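Local atomic coordinates of binary enterotoxin of Clostridium perfringens component a (Clostridium perfringens, PDB entry 5WTZ), a protein that probably transfers ADP-ribose from NAD+ to actin, as the enzymatic component of a two-part clostridial enterotoxin. Residues 335-340 / 391-396; 141-146 / 178-183; 239-244 / 279-284. One frame throughout, in Å; residues are numbered along the deposited sequence.

Contact 1 (335-340 / 391-396); sequences IPVKTF and YSYKID. With NAD (nicotinamide-adenine-dinucleotide), chain B.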
loop_
_atom_site.group_PDB
_atom_site.type_symbol
_atom_site.label_atom_id
_atom_site.label_comp_id
_atom_site.label_asym_id
_atom_site.label_seq_id
_atom_site.Cartn_x
_atom_site.Cartn_y
_atom_site.Cartn_z
ATOM N N ILE A 335 -1.050 17.804 -2.325
ATOM C CA ILE A 335 -0.831 18.272 -3.695
ATOM C C ILE A 335 -2.152 18.418 -4.432
ATOM O O ILE A 335 -2.808 17.406 -4.688
ATOM C CB ILE A 335 0.059 17.288 -4.505
ATOM C CG1 ILE A 335 1.346 16.949 -3.760
ATOM C CG2 ILE A 335 0.359 17.848 -5.895
ATOM C CD1 ILE A 335 2.199 15.908 -4.474
ATOM N N PRO A 336 -2.541 19.659 -4.776
ATOM C CA PRO A 336 -3.744 19.848 -5.596
ATOM C C PRO A 336 -3.601 19.169 -6.943
ATOM O O PRO A 336 -2.525 19.225 -7.529
ATOM C CB PRO A 336 -3.828 21.372 -5.763
ATOM C CG PRO A 336 -3.100 21.925 -4.596
ATOM C CD PRO A 336 -1.950 20.952 -4.391
ATOM N N VAL A 337 -4.669 18.542 -7.422
ATOM C CA VAL A 337 -4.652 17.878 -8.719
ATOM C C VAL A 337 -5.732 18.482 -9.629
ATOM O O VAL A 337 -6.928 18.202 -9.476
ATOM C CB VAL A 337 -4.869 16.360 -8.575
ATOM C CG1 VAL A 337 -4.834 15.677 -9.968
ATOM C CG2 VAL A 337 -3.800 15.748 -7.667
ATOM N N LYS A 338 -5.312 19.324 -10.568
ATOM C CA LYS A 338 -6.249 20.046 -11.422
ATOM C C LYS A 338 -6.857 19.150 -12.504
ATOM O O LYS A 338 -7.925 19.439 -13.036
ATOM C CB LYS A 338 -5.550 21.247 -12.074
ATOM C CG LYS A 338 -4.939 22.231 -11.059
ATOM C CD LYS A 338 -4.248 23.401 -11.751
ATOM C CE LYS A 338 -5.273 24.375 -12.306
ATOM N NZ LYS A 338 -4.650 25.593 -12.889
ATOM N N THR A 339 -6.170 18.059 -12.813
ATOM C CA THR A 339 -6.528 17.187 -13.928
ATOM C C THR A 339 -7.520 16.101 -13.515
ATOM O O THR A 339 -7.687 15.842 -12.319
ATOM C CB THR A 339 -5.257 16.506 -14.498
ATOM O OG1 THR A 339 -4.444 16.062 -13.406
ATOM C CG2 THR A 339 -4.450 17.478 -15.382
ATOM N N PHE A 340 -8.196 15.484 -14.490
ATOM C CA PHE A 340 -8.842 14.206 -14.240
ATOM C C PHE A 340 -7.715 13.222 -13.973
ATOM O O PHE A 340 -6.634 13.326 -14.573
ATOM C CB PHE A 340 -9.691 13.701 -15.420
ATOM C CG PHE A 340 -10.880 14.567 -15.760
ATOM C CD1 PHE A 340 -12.014 14.577 -14.946
ATOM C CD2 PHE A 340 -10.871 15.360 -16.884
ATOM C CE1 PHE A 340 -13.101 15.365 -15.253
ATOM C CE2 PHE A 340 -11.969 16.157 -17.207
ATOM C CZ PHE A 340 -13.084 16.167 -16.375
ATOM N N TYR A 391 -9.383 17.252 -7.025
ATOM C CA TYR A 391 -9.076 16.666 -5.713
ATOM C C TYR A 391 -7.622 16.949 -5.394
ATOM O O TYR A 391 -6.971 17.701 -6.113
ATOM C CB TYR A 391 -9.333 15.157 -5.704
ATOM C CG TYR A 391 -10.795 14.731 -5.560
ATOM C CD1 TYR A 391 -11.480 14.882 -4.347
ATOM C CD2 TYR A 391 -11.461 14.128 -6.621
ATOM C CE1 TYR A 391 -12.817 14.468 -4.212
ATOM C CE2 TYR A 391 -12.795 13.720 -6.505
ATOM C CZ TYR A 391 -13.459 13.880 -5.296
ATOM O OH TYR A 391 -14.771 13.459 -5.196
ATOM N N SER A 392 -7.118 16.338 -4.325
ATOM C CA SER A 392 -5.714 16.466 -3.930
ATOM C C SER A 392 -5.152 15.128 -3.477
ATOM O O SER A 392 -5.901 14.245 -3.060
ATOM C CB SER A 392 -5.545 17.483 -2.801
ATOM O OG SER A 392 -6.049 18.755 -3.164
ATOM N N TYR A 393 -3.834 14.990 -3.562
ATOM C CA TYR A 393 -3.123 13.858 -2.979
ATOM C C TYR A 393 -2.522 14.268 -1.650
ATOM O O TYR A 393 -1.832 15.287 -1.579
ATOM C CB TYR A 393 -1.974 13.388 -3.863
ATOM C CG TYR A 393 -2.294 12.875 -5.238
ATOM C CD1 TYR A 393 -3.353 12.001 -5.473
ATOM C CD2 TYR A 393 -1.493 13.242 -6.307
ATOM C CE1 TYR A 393 -3.600 11.517 -6.753
ATOM C CE2 TYR A 393 -1.728 12.771 -7.574
ATOM C CZ TYR A 393 -2.776 11.911 -7.796
ATOM O OH TYR A 393 -2.963 11.446 -9.063
ATOM N N LYS A 394 -2.777 13.496 -0.598
ATOM C CA LYS A 394 -2.019 13.634 0.633
ATOM C C LYS A 394 -0.948 12.541 0.592
ATOM O O LYS A 394 -1.272 11.347 0.556
ATOM C CB LYS A 394 -2.931 13.517 1.863
ATOM C CG LYS A 394 -2.200 13.461 3.205
ATOM C CD LYS A 394 -3.182 13.426 4.381
ATOM C CE LYS A 394 -3.948 12.094 4.458
ATOM N NZ LYS A 394 -3.137 10.990 5.071
ATOM N N ILE A 395 0.324 12.938 0.556
ATOM C CA ILE A 395 1.406 11.965 0.378
ATOM C C ILE A 395 1.739 11.305 1.721
ATOM O O ILE A 395 2.123 11.976 2.671
ATOM C CB ILE A 395 2.675 12.625 -0.232
ATOM C CG1 ILE A 395 2.332 13.407 -1.526
ATOM C CG2 ILE A 395 3.770 11.566 -0.492
ATOM C CD1 ILE A 395 1.819 12.579 -2.689
ATOM N N ASP A 396 1.552 9.988 1.797
ATOM C CA ASP A 396 1.615 9.255 3.056
ATOM C C ASP A 396 2.932 8.487 3.203
ATOM O O ASP A 396 3.497 8.400 4.296
ATOM C CB ASP A 396 0.447 8.263 3.157
ATOM C CG ASP A 396 -0.905 8.926 3.087
ATOM O OD1 ASP A 396 -1.090 10.003 3.706
ATOM O OD2 ASP A 396 -1.796 8.340 2.425
HETATM P PA NAD B . -2.451 11.986 -18.488
HETATM O O1A NAD B . -3.236 13.012 -19.271
HETATM O O2A NAD B . -2.745 11.759 -17.035
HETATM O O5B NAD B . -0.875 12.309 -18.591
HETATM C C5B NAD B . -0.253 12.806 -19.781
HETATM C C4B NAD B . 1.001 13.573 -19.406
HETATM O O4B NAD B . 0.608 14.703 -18.617
HETATM C C3B NAD B . 1.956 12.732 -18.563
HETATM O O3B NAD B . 3.304 13.057 -18.942
HETATM C C2B NAD B . 1.668 13.199 -17.142
HETATM O O2B NAD B . 2.806 13.082 -16.282
HETATM C C1B NAD B . 1.238 14.648 -17.333
HETATM N N9A NAD B . 0.264 15.010 -16.283
HETATM C C8A NAD B . -0.908 14.401 -16.024
HETATM N N7A NAD B . -1.535 14.998 -14.972
HETATM C C5A NAD B . -0.736 15.984 -14.547
HETATM C C6A NAD B . -0.782 17.006 -13.482
HETATM N N6A NAD B . -1.841 17.071 -12.643
HETATM N N1A NAD B . 0.273 17.849 -13.364
HETATM C C2A NAD B . 1.324 17.794 -14.199
HETATM N N3A NAD B . 1.424 16.898 -15.200
HETATM C C4A NAD B . 0.446 15.984 -15.403
HETATM O O3 NAD B . -2.635 10.592 -19.260
HETATM P PN NAD B . -1.788 9.232 -19.120
HETATM O O1N NAD B . -2.025 8.677 -17.733
HETATM O O2N NAD B . -0.390 9.488 -19.633
HETATM O O5D NAD B . -2.561 8.348 -20.219
HETATM C C5D NAD B . -3.976 8.162 -20.176
HETATM C C4D NAD B . -4.350 7.013 -21.094
HETATM O O4D NAD B . -3.968 5.778 -20.486
HETATM C C3D NAD B . -5.856 6.931 -21.243
HETATM O O3D NAD B . -6.133 6.230 -22.469
HETATM C C2D NAD B . -6.274 6.082 -20.063
HETATM O O2D NAD B . -7.495 5.380 -20.323
HETATM C C1D NAD B . -5.079 5.146 -19.862
HETATM N N1N NAD B . -4.758 4.885 -18.444
HETATM C C2N NAD B . -3.577 5.270 -17.918
HETATM C C3N NAD B . -3.283 5.015 -16.574
HETATM C C7N NAD B . -1.973 5.425 -15.959
HETATM O O7N NAD B . -1.316 6.379 -16.396
HETATM N N7N NAD B . -1.552 4.683 -14.948
HETATM C C4N NAD B . -4.193 4.345 -15.765
HETATM C C5N NAD B . -5.399 3.962 -16.329
HETATM C C6N NAD B . -5.651 4.246 -17.674
HETATM O O HOH W 1 -8.335 15.416 -9.166
#

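Contact 2 (141-146 / 178-183); sequences KDVTMT and LRVLID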
loop_
_atom_site.group_PDB
_atom_site.type_symbol
_atom_site.label_atom_id
_atom_site.label_comp_id
_atom_site.label_asym_id
_atom_site.label_seq_id
_atom_site.Cartn_x
_atom_site.Cartn_y
_atom_site.Cartn_z
ATOM N N LYS A 141 4.587 -10.166 7.143
ATOM C CA LYS A 141 5.073 -9.411 8.281
ATOM C C LYS A 141 5.221 -10.339 9.475
ATOM O O LYS A 141 4.239 -10.869 9.980
ATOM C CB LYS A 141 4.117 -8.250 8.600
ATOM C CG LYS A 141 4.529 -7.408 9.805
ATOM C CD LYS A 141 5.983 -6.962 9.706
ATOM C CE LYS A 141 6.290 -5.840 10.697
ATOM N NZ LYS A 141 7.676 -5.303 10.540
ATOM N N ASP A 142 6.454 -10.556 9.916
ATOM C CA ASP A 142 6.666 -11.368 11.097
ATOM C C ASP A 142 6.885 -10.458 12.287
ATOM O O ASP A 142 7.493 -9.391 12.161
ATOM C CB ASP A 142 7.829 -12.342 10.907
ATOM C CG ASP A 142 9.100 -11.667 10.429
ATOM O OD1 ASP A 142 9.224 -11.398 9.210
ATOM O OD2 ASP A 142 9.988 -11.429 11.276
ATOM N N VAL A 143 6.347 -10.873 13.430
ATOM C CA VAL A 143 6.335 -10.062 14.638
ATOM C C VAL A 143 6.585 -10.904 15.879
ATOM O O VAL A 143 6.720 -12.124 15.787
ATOM C CB VAL A 143 4.991 -9.336 14.798
ATOM C CG1 VAL A 143 4.810 -8.330 13.685
ATOM C CG2 VAL A 143 3.854 -10.340 14.798
ATOM N N THR A 144 6.623 -10.255 17.040
ATOM C CA THR A 144 6.831 -10.960 18.302
ATOM C C THR A 144 5.597 -10.860 19.207
ATOM O O THR A 144 4.750 -9.980 19.029
ATOM C CB THR A 144 8.075 -10.428 19.036
ATOM O OG1 THR A 144 7.861 -9.073 19.442
ATOM C CG2 THR A 144 9.270 -10.470 18.119
ATOM N N MET A 145 5.499 -11.770 20.175
ATOM C CA MET A 145 4.289 -11.917 20.988
ATOM C C MET A 145 4.240 -11.024 22.218
ATOM O O MET A 145 3.188 -10.874 22.837
ATOM C CB MET A 145 4.141 -13.366 21.446
ATOM C CG MET A 145 4.054 -14.341 20.305
ATOM S SD MET A 145 3.995 -16.056 20.835
ATOM C CE MET A 145 4.513 -16.804 19.280
ATOM N N THR A 146 5.380 -10.457 22.589
ATOM C CA THR A 146 5.474 -9.716 23.839
ATOM C C THR A 146 6.255 -8.427 23.656
ATOM O O THR A 146 7.029 -8.292 22.712
ATOM C CB THR A 146 6.150 -10.558 24.955
ATOM O OG1 THR A 146 7.378 -11.112 24.471
ATOM C CG2 THR A 146 5.237 -11.683 25.416
ATOM N N LEU A 178 9.450 -16.806 20.433
ATOM C CA LEU A 178 8.936 -17.221 19.126
ATOM C C LEU A 178 8.210 -16.121 18.357
ATOM O O LEU A 178 7.595 -15.229 18.950
ATOM C CB LEU A 178 7.973 -18.375 19.301
ATOM C CG LEU A 178 8.699 -19.688 19.482
ATOM C CD1 LEU A 178 7.778 -20.521 20.296
ATOM C CD2 LEU A 178 8.990 -20.336 18.144
ATOM N N ARG A 179 8.248 -16.218 17.033
ATOM C CA ARG A 179 7.680 -15.181 16.170
ATOM C C ARG A 179 6.316 -15.549 15.584
ATOM O O ARG A 179 5.898 -16.707 15.585
ATOM C CB ARG A 179 8.651 -14.855 15.031
ATOM C CG ARG A 179 10.069 -14.614 15.497
ATOM C CD ARG A 179 10.962 -14.118 14.367
ATOM N NE ARG A 179 10.484 -12.855 13.815
ATOM C CZ ARG A 179 10.599 -11.685 14.434
ATOM N NH1 ARG A 179 11.179 -11.622 15.622
ATOM N NH2 ARG A 179 10.137 -10.581 13.869
ATOM N N VAL A 180 5.630 -14.533 15.087
ATOM C CA VAL A 180 4.327 -14.703 14.482
ATOM C C VAL A 180 4.375 -14.223 13.039
ATOM O O VAL A 180 4.760 -13.096 12.763
ATOM C CB VAL A 180 3.246 -13.933 15.265
ATOM C CG1 VAL A 180 1.912 -13.972 14.521
ATOM C CG2 VAL A 180 3.121 -14.501 16.679
ATOM N N LEU A 181 3.991 -15.089 12.116
ATOM C CA LEU A 181 4.069 -14.761 10.710
ATOM C C LEU A 181 2.680 -14.412 10.172
ATOM O O LEU A 181 1.783 -15.253 10.141
ATOM C CB LEU A 181 4.696 -15.929 9.943
ATOM C CG LEU A 181 4.940 -15.823 8.439
ATOM C CD1 LEU A 181 5.595 -14.516 8.063
ATOM C CD2 LEU A 181 5.789 -17.000 7.983
ATOM N N ILE A 182 2.505 -13.158 9.773
ATOM C CA ILE A 182 1.211 -12.689 9.286
ATOM C C ILE A 182 1.144 -12.696 7.760
ATOM O O ILE A 182 2.080 -12.266 7.086
ATOM C CB ILE A 182 0.905 -11.261 9.781
ATOM C CG1 ILE A 182 1.109 -11.160 11.293
ATOM C CG2 ILE A 182 -0.507 -10.851 9.385
ATOM C CD1 ILE A 182 1.324 -9.742 11.772
ATOM N N ASP A 183 0.027 -13.182 7.228
ATOM C CA ASP A 183 -0.211 -13.218 5.785
ATOM C C ASP A 183 -0.058 -11.857 5.080
ATOM O O ASP A 183 -0.130 -10.791 5.704
ATOM C CB ASP A 183 -1.611 -13.779 5.526
ATOM C CG ASP A 183 -1.744 -14.422 4.165
ATOM O OD1 ASP A 183 -0.717 -14.539 3.466
ATOM O OD2 ASP A 183 -2.875 -14.825 3.804
#

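Contact 3 (239-244 / 279-284); sequences TSNELR and ISNISS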
loop_
_atom_site.group_PDB
_atom_site.type_symbol
_atom_site.label_atom_id
_atom_site.label_comp_id
_atom_site.label_asym_id
_atom_site.label_seq_id
_atom_site.Cartn_x
_atom_site.Cartn_y
_atom_site.Cartn_z
ATOM N N THR A 239 -25.772 10.086 -19.882
ATOM C CA THR A 239 -26.349 10.733 -21.060
ATOM C C THR A 239 -25.480 10.383 -22.265
ATOM O O THR A 239 -24.308 10.014 -22.096
ATOM C CB THR A 239 -26.445 12.272 -20.936
ATOM O OG1 THR A 239 -25.129 12.833 -20.887
ATOM C CG2 THR A 239 -27.241 12.685 -19.702
ATOM N N SER A 240 -26.045 10.496 -23.464
ATOM C CA SER A 240 -25.310 10.143 -24.669
ATOM C C SER A 240 -24.054 11.017 -24.782
ATOM O O SER A 240 -22.997 10.522 -25.166
ATOM C CB SER A 240 -26.199 10.255 -25.916
ATOM O OG SER A 240 -26.865 11.500 -26.007
ATOM N N ASN A 241 -24.154 12.290 -24.400
ATOM C CA ASN A 241 -22.984 13.177 -24.414
ATOM C C ASN A 241 -21.942 12.837 -23.340
ATOM O O ASN A 241 -20.739 12.998 -23.558
ATOM C CB ASN A 241 -23.410 14.640 -24.263
ATOM C CG ASN A 241 -23.889 15.253 -25.573
ATOM O OD1 ASN A 241 -24.320 14.546 -26.481
ATOM N ND2 ASN A 241 -23.812 16.576 -25.673
ATOM N N GLU A 242 -22.384 12.374 -22.180
ATOM C CA GLU A 242 -21.438 11.934 -21.160
ATOM C C GLU A 242 -20.674 10.717 -21.662
ATOM O O GLU A 242 -19.447 10.653 -21.563
ATOM C CB GLU A 242 -22.161 11.619 -19.859
ATOM C CG GLU A 242 -22.633 12.876 -19.146
ATOM C CD GLU A 242 -23.558 12.608 -17.961
ATOM O OE1 GLU A 242 -24.091 11.484 -17.819
ATOM O OE2 GLU A 242 -23.760 13.552 -17.174
ATOM N N LEU A 243 -21.407 9.761 -22.220
ATOM C CA LEU A 243 -20.791 8.560 -22.753
ATOM C C LEU A 243 -19.811 8.913 -23.862
ATOM O O LEU A 243 -18.704 8.380 -23.912
ATOM C CB LEU A 243 -21.858 7.606 -23.266
ATOM C CG LEU A 243 -21.372 6.295 -23.870
ATOM C CD1 LEU A 243 -20.595 5.497 -22.850
ATOM C CD2 LEU A 243 -22.563 5.508 -24.377
ATOM N N ARG A 244 -20.217 9.825 -24.736
ATOM C CA ARG A 244 -19.382 10.238 -25.858
ATOM C C ARG A 244 -18.076 10.853 -25.368
ATOM O O ARG A 244 -16.996 10.489 -25.828
ATOM C CB ARG A 244 -20.121 11.235 -26.746
ATOM C CG ARG A 244 -19.317 11.700 -27.958
ATOM C CD ARG A 244 -19.924 12.964 -28.530
ATOM N NE ARG A 244 -19.764 14.078 -27.594
ATOM C CZ ARG A 244 -20.557 15.141 -27.551
ATOM N NH1 ARG A 244 -21.586 15.241 -28.386
ATOM N NH2 ARG A 244 -20.323 16.101 -26.663
ATOM N N ILE A 279 -15.097 18.729 -20.662
ATOM C CA ILE A 279 -14.732 18.659 -19.251
ATOM C C ILE A 279 -15.996 18.640 -18.385
ATOM O O ILE A 279 -16.087 17.863 -17.431
ATOM C CB ILE A 279 -13.811 19.833 -18.854
ATOM C CG1 ILE A 279 -12.412 19.621 -19.452
ATOM C CG2 ILE A 279 -13.716 19.964 -17.335
ATOM C CD1 ILE A 279 -11.574 20.884 -19.512
ATOM N N SER A 280 -16.968 19.470 -18.758
ATOM C CA SER A 280 -18.284 19.496 -18.114
ATOM C C SER A 280 -18.958 18.127 -18.124
ATOM O O SER A 280 -19.424 17.649 -17.087
ATOM C CB SER A 280 -19.196 20.521 -18.797
ATOM O OG SER A 280 -18.950 21.822 -18.300
ATOM N N ASN A 281 -18.996 17.493 -19.296
ATOM C CA ASN A 281 -19.692 16.221 -19.449
ATOM C C ASN A 281 -18.994 15.084 -18.698
ATOM O O ASN A 281 -19.647 14.302 -17.997
ATOM C CB ASN A 281 -19.850 15.893 -20.947
ATOM C CG ASN A 281 -20.844 16.810 -21.634
ATOM O OD1 ASN A 281 -21.723 17.375 -20.983
ATOM N ND2 ASN A 281 -20.725 16.953 -22.953
ATOM N N ILE A 282 -17.671 14.995 -18.820
ATOM C CA ILE A 282 -16.922 13.992 -18.073
ATOM C C ILE A 282 -17.103 14.208 -16.562
ATOM O O ILE A 282 -17.367 13.260 -15.834
ATOM C CB ILE A 282 -15.405 14.007 -18.445
ATOM C CG1 ILE A 282 -15.226 13.741 -19.946
ATOM C CG2 ILE A 282 -14.610 12.999 -17.578
ATOM C CD1 ILE A 282 -13.901 14.226 -20.510
ATOM N N SER A 283 -16.981 15.451 -16.089
ATOM C CA SER A 283 -17.037 15.710 -14.645
ATOM C C SER A 283 -18.440 15.416 -14.092
ATOM O O SER A 283 -18.559 14.814 -13.027
ATOM C CB SER A 283 -16.625 17.159 -14.334
ATOM O OG SER A 283 -16.654 17.454 -12.941
ATOM N N SER A 284 -19.487 15.811 -14.813
ATOM C CA SER A 284 -20.853 15.494 -14.367
ATOM C C SER A 284 -21.043 13.966 -14.337
ATOM O O SER A 284 -21.654 13.431 -13.419
ATOM C CB SER A 284 -21.919 16.171 -15.250
ATOM O OG SER A 284 -22.039 15.527 -16.505
#

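Contact 1 (335-340 / 391-396)
Val337 lays its CG2 methyl over one face of the Tyr393 ring. The methyl stands 3.8 Å from the ring centroid, 18° off the normal, and is shifted toward the CE2 side. This is a CH-pi contact. It is set by the first torsion of Val337, which puts CG1 anti to the backbone N (chi1 -180°) and leaves CG2 to meet the ring. Beside it, Ile335 joins by the end of its chain: its CD1 meets CD1 of Ile395 at 3.8 Å. Ile335, Val337 and Tyr393 share one face of the sheet. Tyr393 also lies close to Arg299 and Glu305, both NAD-binding residues, which places the Tyr393 end of the patch near the NAD site.

The two strands run antiparallel. Strand 334-337 is an outermost strand of the five-stranded mixed sheet of the ADP-ribosyltransferase fold, and 391-403 is its neighbour. Ile335 and Tyr393 form a hydrogen-bonded pair. Ile335 N gives to Tyr393 O at 2.7 Å, and Tyr393 N gives back to Ile335 O at 2.9 Å. Val337 N also donates to Tyr391 O at 2.8 Å. Pro336, whose ring nitrogen has no hydrogen to give, faces Ser392 in the non-hydrogen-bonded pair between them. On that other face, Ser392 OG rests 3.5 Å from Pro336 CA.

Farther along, the strands part. A water lies between Val337 O and Tyr391 N and accepts from the latter at 3.0 Å. The Tyr391 ring leads away, and its hydroxyl bonds to Asn369 N. Beyond the strand, Thr339 turns to the ligand. Its OG1 accepts a hydrogen bond from the adenine amino nitrogen, N6A of NAD, at 2.9 Å. Asn258 touches the same threonine and also binds NAD.

Contact 2 (141-146 / 178-183)
Leu178 meets the methyl end of Met145, with its CB 3.8 Å from Met145 CE. The methionine runs extended beyond CG, which carries CE across to Leu178 and Val180. Both Met145 and Leu178 also pack on helix 16-31.

Arg179 lies on the same face as Asp142 and Leu181. Its chain bends at chi3 (60°) and comes back over the first strand. In a salt bridge, NE and NH2 both donate to one oxygen, Asp142 OD2, at 3.0 Å and 2.7 Å respectively. The grip is side-on, from opposite faces of the carboxylate plane and on the anti side of OD2. The two flat groups are turned 72° apart. Val143 O lies over the centre of one guanidinium face. The second carboxylate oxygen, Asp142 OD1, bonds to the hydroxyl of Tyr45.

Val180 pairs with Val143 through two backbone bonds: Val180 N to Val143 O at 2.7 Å, and Val143 N to Val180 O at 2.8 Å. These strands belong to a small antiparallel sheet in which 179-182 is the middle strand, between 141-144 and 168-171. Val143 CG2 touches Val180 CB at 3.7 Å, while the Met145 and Val180 side chains cross at about a right angle, CE of the first near CG2 of the second.

Leu181 sits opposite Asp142 in a non-hydrogen-bonded pair and touches helix 70-83. Ile182 CD1 lies 4.0 Å from Val143 CG2. Ile182 N donates to Lys141 O at 2.9 Å.

Contact 3 (239-244 / 279-284)
Glu242 reaches across to Ser284, and this is the close part of the contact. Its OE2 lies 2.7 Å from Ser284 OG. The serine hydroxyl also lies 3.1 Å from Asn281 O, one turn back in its own helix. With chi1 at 75°, OG stands between the backbone N and the carbonyl carbon, in reach of both oxygens. CG of Glu242 also lies against the backbone, 3.5 Å from Asn281 O.

The other carboxylate oxygen works for its own helix. Glu242 OE1 accepts from Thr239 N at 3.0 Å, from above the carboxylate plane. Glu242 N gives in return to Thr239 OG1 at 3.1 Å. Together these bonds make a capping box at the N-terminus of helix 240-263. Lys288 adds a salt bridge to OE1. Thr239 N and Lys288 both meet OE1, which would probably favour the charged form.

The solvent side is looser. Asn281 points at the first helix, but its ND2 only approaches Asn241 CB, at 3.8 Å, with the two amide planes 63° apart. Its ND2 donates to Asp245. Arg244 comes no nearer than 3.8 Å, from its NH2 to Asn281 ND2, and pairs instead with Glu277.

The helix segments cross almost at right angles, at 99°, with 8.3 Å between their axes. Away from this edge, Ile279 and Ile282 turn to later residues of helix 240-263, among them Ile246, Ile257 and Leu261. Both isoleucines also touch Phe340, which follows strand 334-337 in the chain.

In the fold
Contacts 1 and 3 lie in the C-terminal ADP-ribosyltransferase-like part, where NAD is bound. Their centres are 22 Å apart, yet they touch: Phe340 CZ comes 3.6 Å from Ile279 O, and Phe340 CE1 is 3.6 Å from Ile282 CG2. The residue after the adenine-binding Thr339 thus packs against helix 272-286. Contact 3 itself is peripheral, with Arg244 about 11 Å from Leu250 of the NAD site, side chain to side chain. Contact 2 belongs to the N-terminal ADP-ribosyltransferase-like part, away from the NAD site. Its centre is 36 Å from that of contact 1 and 50 Å from that of contact 3, on the opposite side of the chain's centre.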